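Local coordinates for protein cystathionine beta-lyases/cystathionine gamma-synthases (Corynebacterium glutamicum, PDB 5X5H) that probably catalyses the pyridoxal-phosphate-dependent condensation of O-succinyl-L-homoserine with L-cysteine to give L,L-cystathionine and succinate, a step of methionine biosynthesis, at residues K204-H209 with K252-R257; G208-V213 with G335-L340. All blocks are in the same frame, centred on the assembly; numbering follows the deposited sequence.

Contact 1. Residues K204-H209 with K252-R257. With PLP (pyridoxal-5'-phosphate), chain B.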
loop_
_atom_site.group_PDB
_atom_site.type_symbol
_atom_site.label_atom_id
_atom_site.label_comp_id
_atom_site.label_asym_id
_atom_site.label_seq_id
_atom_site.Cartn_x
_atom_site.Cartn_y
_atom_site.Cartn_z
ATOM N N LYS A 204 13.443 -7.408 11.216
ATOM C CA LYS A 204 13.573 -8.811 11.585
ATOM C C LYS A 204 12.307 -9.333 12.285
ATOM O O LYS A 204 11.290 -9.354 11.630
ATOM C CB LYS A 204 14.875 -8.990 12.370
ATOM C CG LYS A 204 16.137 -8.371 11.885
ATOM C CD LYS A 204 16.383 -8.580 10.497
ATOM C CE LYS A 204 17.773 -7.930 9.972
ATOM N NZ LYS A 204 19.048 -7.723 10.774
ATOM N N TYR A 205 12.355 -9.745 13.526
ATOM C CA TYR A 205 11.215 -10.330 14.189
ATOM C C TYR A 205 10.009 -9.471 14.408
ATOM O O TYR A 205 8.857 -10.003 14.369
ATOM C CB TYR A 205 11.600 -11.002 15.533
ATOM C CG TYR A 205 12.500 -12.211 15.472
ATOM C CD1 TYR A 205 11.994 -13.388 15.102
ATOM C CD2 TYR A 205 13.863 -12.092 15.698
ATOM C CE1 TYR A 205 12.799 -14.524 15.077
ATOM C CE2 TYR A 205 14.671 -13.204 15.611
ATOM C CZ TYR A 205 14.116 -14.387 15.286
ATOM O OH TYR A 205 14.925 -15.549 15.238
ATOM N N ILE A 206 10.197 -8.196 14.759
ATOM C CA ILE A 206 9.035 -7.369 15.079
ATOM C C ILE A 206 8.070 -7.270 13.870
ATOM O O ILE A 206 6.871 -7.589 14.002
ATOM C CB ILE A 206 9.470 -6.026 15.648
ATOM C CG1 ILE A 206 9.935 -6.244 17.070
ATOM C CG2 ILE A 206 8.389 -4.965 15.541
ATOM C CD1 ILE A 206 10.691 -5.037 17.631
ATOM N N GLY A 207 8.547 -6.899 12.687
ATOM C CA GLY A 207 7.719 -7.013 11.492
ATOM C C GLY A 207 7.346 -8.400 11.140
ATOM O O GLY A 207 6.209 -8.682 10.825
ATOM N N GLY A 208 8.384 -9.246 11.085
ATOM C CA GLY A 208 8.188 -10.696 10.994
ATOM C C GLY A 208 7.905 -11.335 9.676
ATOM O O GLY A 208 7.754 -12.537 9.574
ATOM N N HIS A 209 7.705 -10.500 8.632
ATOM C CA HIS A 209 7.191 -10.955 7.302
ATOM C C HIS A 209 8.128 -10.579 6.166
ATOM O O HIS A 209 7.764 -10.723 4.984
ATOM C CB HIS A 209 5.752 -10.570 7.090
ATOM C CG HIS A 209 4.841 -11.073 8.164
ATOM N ND1 HIS A 209 3.885 -12.089 8.000
ATOM C CD2 HIS A 209 4.750 -10.654 9.416
ATOM C CE1 HIS A 209 3.342 -12.293 9.198
ATOM N NE2 HIS A 209 3.817 -11.414 10.065
ATOM N N LYS A 252 1.532 -7.714 15.766
ATOM C CA LYS A 252 0.363 -8.309 16.426
ATOM C C LYS A 252 0.455 -9.806 16.629
ATOM O O LYS A 252 -0.263 -10.383 17.461
ATOM C CB LYS A 252 -0.918 -7.907 15.678
ATOM C CG LYS A 252 -1.181 -6.419 15.671
ATOM C CD LYS A 252 -2.476 -6.087 14.920
ATOM C CE LYS A 252 -2.639 -4.577 14.941
ATOM N NZ LYS A 252 -3.974 -4.196 14.263
ATOM N N THR A 253 1.315 -10.499 15.866
ATOM C CA THR A 253 1.526 -11.952 15.990
ATOM C C THR A 253 2.925 -12.310 16.560
ATOM O O THR A 253 3.280 -13.474 16.504
ATOM C CB THR A 253 1.330 -12.677 14.646
ATOM O OG1 THR A 253 2.173 -12.148 13.607
ATOM C CG2 THR A 253 -0.115 -12.595 14.234
ATOM N N LEU A 254 3.638 -11.355 17.137
ATOM C CA LEU A 254 4.996 -11.652 17.628
ATOM C C LEU A 254 5.038 -12.795 18.623
ATOM O O LEU A 254 5.858 -13.716 18.457
ATOM C CB LEU A 254 5.669 -10.402 18.158
ATOM C CG LEU A 254 7.087 -10.632 18.745
ATOM C CD1 LEU A 254 8.079 -11.155 17.724
ATOM C CD2 LEU A 254 7.623 -9.336 19.326
ATOM N N ALA A 255 4.171 -12.753 19.611
ATOM C CA ALA A 255 4.230 -13.842 20.606
ATOM C C ALA A 255 3.990 -15.158 19.996
ATOM O O ALA A 255 4.687 -16.165 20.258
ATOM C CB ALA A 255 3.243 -13.630 21.720
ATOM N N VAL A 256 2.950 -15.351 19.158
ATOM C CA VAL A 256 2.628 -16.650 18.566
ATOM C C VAL A 256 3.701 -17.098 17.573
ATOM O O VAL A 256 3.997 -18.265 17.442
ATOM C CB VAL A 256 1.189 -16.807 17.997
ATOM C CG1 VAL A 256 0.196 -16.687 19.182
ATOM C CG2 VAL A 256 0.909 -15.802 16.909
ATOM N N ARG A 257 4.277 -16.131 16.831
ATOM C CA ARG A 257 5.381 -16.460 15.967
ATOM C C ARG A 257 6.571 -16.916 16.789
ATOM O O ARG A 257 7.142 -17.971 16.455
ATOM C CB ARG A 257 5.742 -15.286 15.066
ATOM C CG ARG A 257 4.699 -15.018 13.967
ATOM C CD ARG A 257 5.113 -13.880 13.021
ATOM N NE ARG A 257 5.096 -12.551 13.609
ATOM C CZ ARG A 257 6.089 -11.824 14.019
ATOM N NH1 ARG A 257 7.342 -12.300 13.968
ATOM N NH2 ARG A 257 5.908 -10.612 14.488
HETATM N N1 PLP B . 21.309 -5.218 14.546
HETATM C C2 PLP B . 21.198 -6.511 14.333
HETATM C C2A PLP B . 21.448 -7.410 15.495
HETATM C C3 PLP B . 20.703 -6.963 13.155
HETATM O O3 PLP B . 20.534 -8.302 12.887
HETATM C C4 PLP B . 20.381 -6.086 12.105
HETATM C C4A PLP B . 19.867 -6.613 10.829
HETATM C C5 PLP B . 20.663 -4.710 12.282
HETATM C C6 PLP B . 21.112 -4.340 13.537
HETATM C C5A PLP B . 20.484 -3.655 11.192
HETATM O O4P PLP B . 19.065 -3.390 10.928
HETATM P P PLP B . 18.587 -2.968 9.476
HETATM O O1P PLP B . 18.998 -4.073 8.523
HETATM O O2P PLP B . 17.101 -2.833 9.742
HETATM O O3P PLP B . 19.228 -1.619 9.145
HETATM O O HOH W 1 8.400 -14.191 12.251
#
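Y205 meets R257 and L254 one residue past K204, the lysine whose NZ is covalently joined to C4A of pyridoxal phosphate (1.4 Å). The carbonyl O of Y205 takes two N-H groups from the end of the R257 guanidinium, NH1 at 2.8 Å and NH2 at 3.0 Å. It lies close to the guanidinium plane, where both groups can converge on it through bent bonds. Beside it, the branched apolar end of L254 fills in against Y205, CD1 of L254 lying 3.6 Å from Y205 O. The CB of I206 points away from the helix, and its side chain only grazes L254. G208 passes over one face of the guanidinium, its CA 3.5 Å from R257 NH1; having no side chain, it allows this approach, and a water bridges its O to NH1. R257 NE binds T253 OG1 at 3.0 Å, which holds the guanidinium against rotation. The T253 hydroxyl lies at the edge of the H209 ring, without a close contact. R257 sits in the first turn of helix 254-273, facing the loop between strands 197-201 and 215-219; L254 reaches helices 10-16 and 184-187, and I206 packs on helix 241-251.

Contact 2. Residues G208-V213 with G335-L340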
loop_
_atom_site.group_PDB
_atom_site.type_symbol
_atom_site.label_atom_id
_atom_site.label_comp_id
_atom_site.label_asym_id
_atom_site.label_seq_id
_atom_site.Cartn_x
_atom_site.Cartn_y
_atom_site.Cartn_z
ATOM N N GLY A 208 8.384 -9.246 11.085
ATOM C CA GLY A 208 8.188 -10.696 10.994
ATOM C C GLY A 208 7.905 -11.335 9.676
ATOM O O GLY A 208 7.754 -12.537 9.574
ATOM N N HIS A 209 7.705 -10.500 8.632
ATOM C CA HIS A 209 7.191 -10.955 7.302
ATOM C C HIS A 209 8.128 -10.579 6.166
ATOM O O HIS A 209 7.764 -10.723 4.984
ATOM C CB HIS A 209 5.752 -10.570 7.090
ATOM C CG HIS A 209 4.841 -11.073 8.164
ATOM N ND1 HIS A 209 3.885 -12.089 8.000
ATOM C CD2 HIS A 209 4.750 -10.654 9.416
ATOM C CE1 HIS A 209 3.342 -12.293 9.198
ATOM N NE2 HIS A 209 3.817 -11.414 10.065
ATOM N N SER A 210 9.377 -10.186 6.523
ATOM C CA SER A 210 10.403 -9.923 5.529
ATOM C C SER A 210 10.013 -8.988 4.468
ATOM O O SER A 210 10.364 -9.187 3.307
ATOM C CB SER A 210 10.928 -11.212 4.908
ATOM O OG SER A 210 11.411 -12.065 6.001
ATOM N N ASP A 211 9.188 -8.001 4.802
ATOM C CA ASP A 211 8.664 -7.054 3.812
ATOM C C ASP A 211 8.751 -5.618 4.130
ATOM O O ASP A 211 8.261 -4.747 3.355
ATOM C CB ASP A 211 7.256 -7.413 3.374
ATOM C CG ASP A 211 6.261 -7.420 4.477
ATOM O OD1 ASP A 211 6.544 -7.081 5.661
ATOM O OD2 ASP A 211 5.037 -7.765 4.213
ATOM N N VAL A 212 9.350 -5.269 5.236
ATOM C CA VAL A 212 9.486 -3.856 5.642
ATOM C C VAL A 212 10.827 -3.700 6.394
ATOM O O VAL A 212 11.039 -4.360 7.406
ATOM C CB VAL A 212 8.294 -3.312 6.449
ATOM C CG1 VAL A 212 7.762 -4.271 7.470
ATOM C CG2 VAL A 212 8.608 -2.006 7.079
ATOM N N VAL A 213 11.668 -2.740 6.020
ATOM C CA VAL A 213 12.913 -2.340 6.688
ATOM C C VAL A 213 12.510 -1.278 7.708
ATOM O O VAL A 213 11.778 -0.347 7.371
ATOM C CB VAL A 213 13.931 -1.845 5.705
ATOM C CG1 VAL A 213 15.161 -1.358 6.410
ATOM C CG2 VAL A 213 14.293 -2.934 4.705
ATOM N N GLY A 335 11.979 -13.605 9.887
ATOM C CA GLY A 335 10.697 -13.778 9.203
ATOM C C GLY A 335 10.114 -15.119 9.412
ATOM O O GLY A 335 10.703 -16.051 9.945
ATOM N N VAL A 336 8.837 -15.237 9.012
ATOM C CA VAL A 336 8.103 -16.500 9.132
ATOM C C VAL A 336 8.758 -17.586 8.307
ATOM O O VAL A 336 8.687 -18.779 8.698
ATOM C CB VAL A 336 6.630 -16.373 8.757
ATOM C CG1 VAL A 336 5.880 -15.512 9.751
ATOM C CG2 VAL A 336 6.432 -15.870 7.332
ATOM N N GLU A 337 9.410 -17.267 7.213
ATOM C CA GLU A 337 10.135 -18.244 6.370
ATOM C C GLU A 337 11.537 -18.468 6.933
ATOM O O GLU A 337 12.239 -17.533 7.402
ATOM C CB GLU A 337 10.192 -17.727 4.956
ATOM C CG GLU A 337 11.197 -16.625 4.610
ATOM C CD GLU A 337 10.984 -15.228 5.232
ATOM O OE1 GLU A 337 9.780 -14.873 5.600
ATOM O OE2 GLU A 337 12.003 -14.483 5.356
ATOM N N SER A 338 11.964 -19.718 6.806
ATOM C CA SER A 338 13.357 -20.058 7.241
ATOM C C SER A 338 14.396 -19.634 6.183
ATOM O O SER A 338 14.223 -19.800 5.001
ATOM C CB SER A 338 13.442 -21.594 7.383
ATOM O OG SER A 338 12.678 -22.055 8.502
ATOM N N LEU A 339 15.486 -19.097 6.735
ATOM C CA LEU A 339 16.603 -18.607 5.907
ATOM C C LEU A 339 17.900 -19.147 6.449
ATOM O O LEU A 339 18.030 -19.393 7.625
ATOM C CB LEU A 339 16.630 -17.063 5.875
ATOM C CG LEU A 339 15.391 -16.291 5.428
ATOM C CD1 LEU A 339 15.727 -14.767 5.554
ATOM C CD2 LEU A 339 14.999 -16.652 4.039
ATOM N N LEU A 340 18.890 -19.192 5.554
ATOM C CA LEU A 340 20.261 -19.438 6.034
ATOM C C LEU A 340 21.293 -18.625 5.207
ATOM O O LEU A 340 20.979 -18.215 4.111
ATOM C CB LEU A 340 20.661 -20.927 6.118
ATOM C CG LEU A 340 20.986 -21.617 4.807
ATOM C CD1 LEU A 340 21.290 -23.102 5.126
ATOM C CD2 LEU A 340 20.040 -21.643 3.708
#
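S210 and E337 face each other across the two loops, the hydroxyl OG of S210 giving its hydrogen to E337 OE2 at 2.6 Å. It arrives on the syn side of OE2, the side of the other oxygen, so E337 OE1 is also near, 3.3 Å from S210 OG. E337 reaches there by folding back: CG lies between the backbone N and the carbonyl carbon (chi1 77°), and a second bend at chi2 swings the carboxylate toward the serine. A serine is short enough to bring its hydroxyl against a buried carboxylate, and the bond probably steadies the negative charge. V336 is set differently, crossing the H209 side chain obliquely with CG1 about 4.1 Å above one face of the ring, nearer its rim than its centre. The same methyl touches the G208 carbonyl, V336 CG1 to G208 O 3.5 Å. That oxygen is approached by backbone too: V336 N makes a weak hydrogen bond to G208 O of 3.0 Å, bent to 130° at the hydrogen, and the CA-H of G335 points to it. Glycine suits G335 because a CB would run into S210 OG, and G208 because its phi is positive (82°). The contact joins the loop after the cofactor lysine, in the seven-stranded large domain, to the run into strand 339-341 of the smaller C-terminal sheet, the interdomain seam of a fold-type I pyridoxal phosphate enzyme.

How the contacts relate
Both contacts are buried and begin from the same loop between strands 197-201 and 215-219, sharing G208 and H209, with centres about 9 Å apart. Contact 1 fastens the early part of that loop, which carries the cofactor lysine, to the start of helix 254-273, and its chemistry is cationic: an arginine serving a backbone oxygen. In contact 2 the later part turns to the C-terminal sheet, and the polar partner is an acidic group held by a hydroxyl. The two meet where R257 CD packs on V336 CG1 at 3.7 Å. Each touches the second subunit, and both reach the third, contact 1 through K204 on Y52 and contact 2 through a weak bond from T36 to the S210 carbonyl.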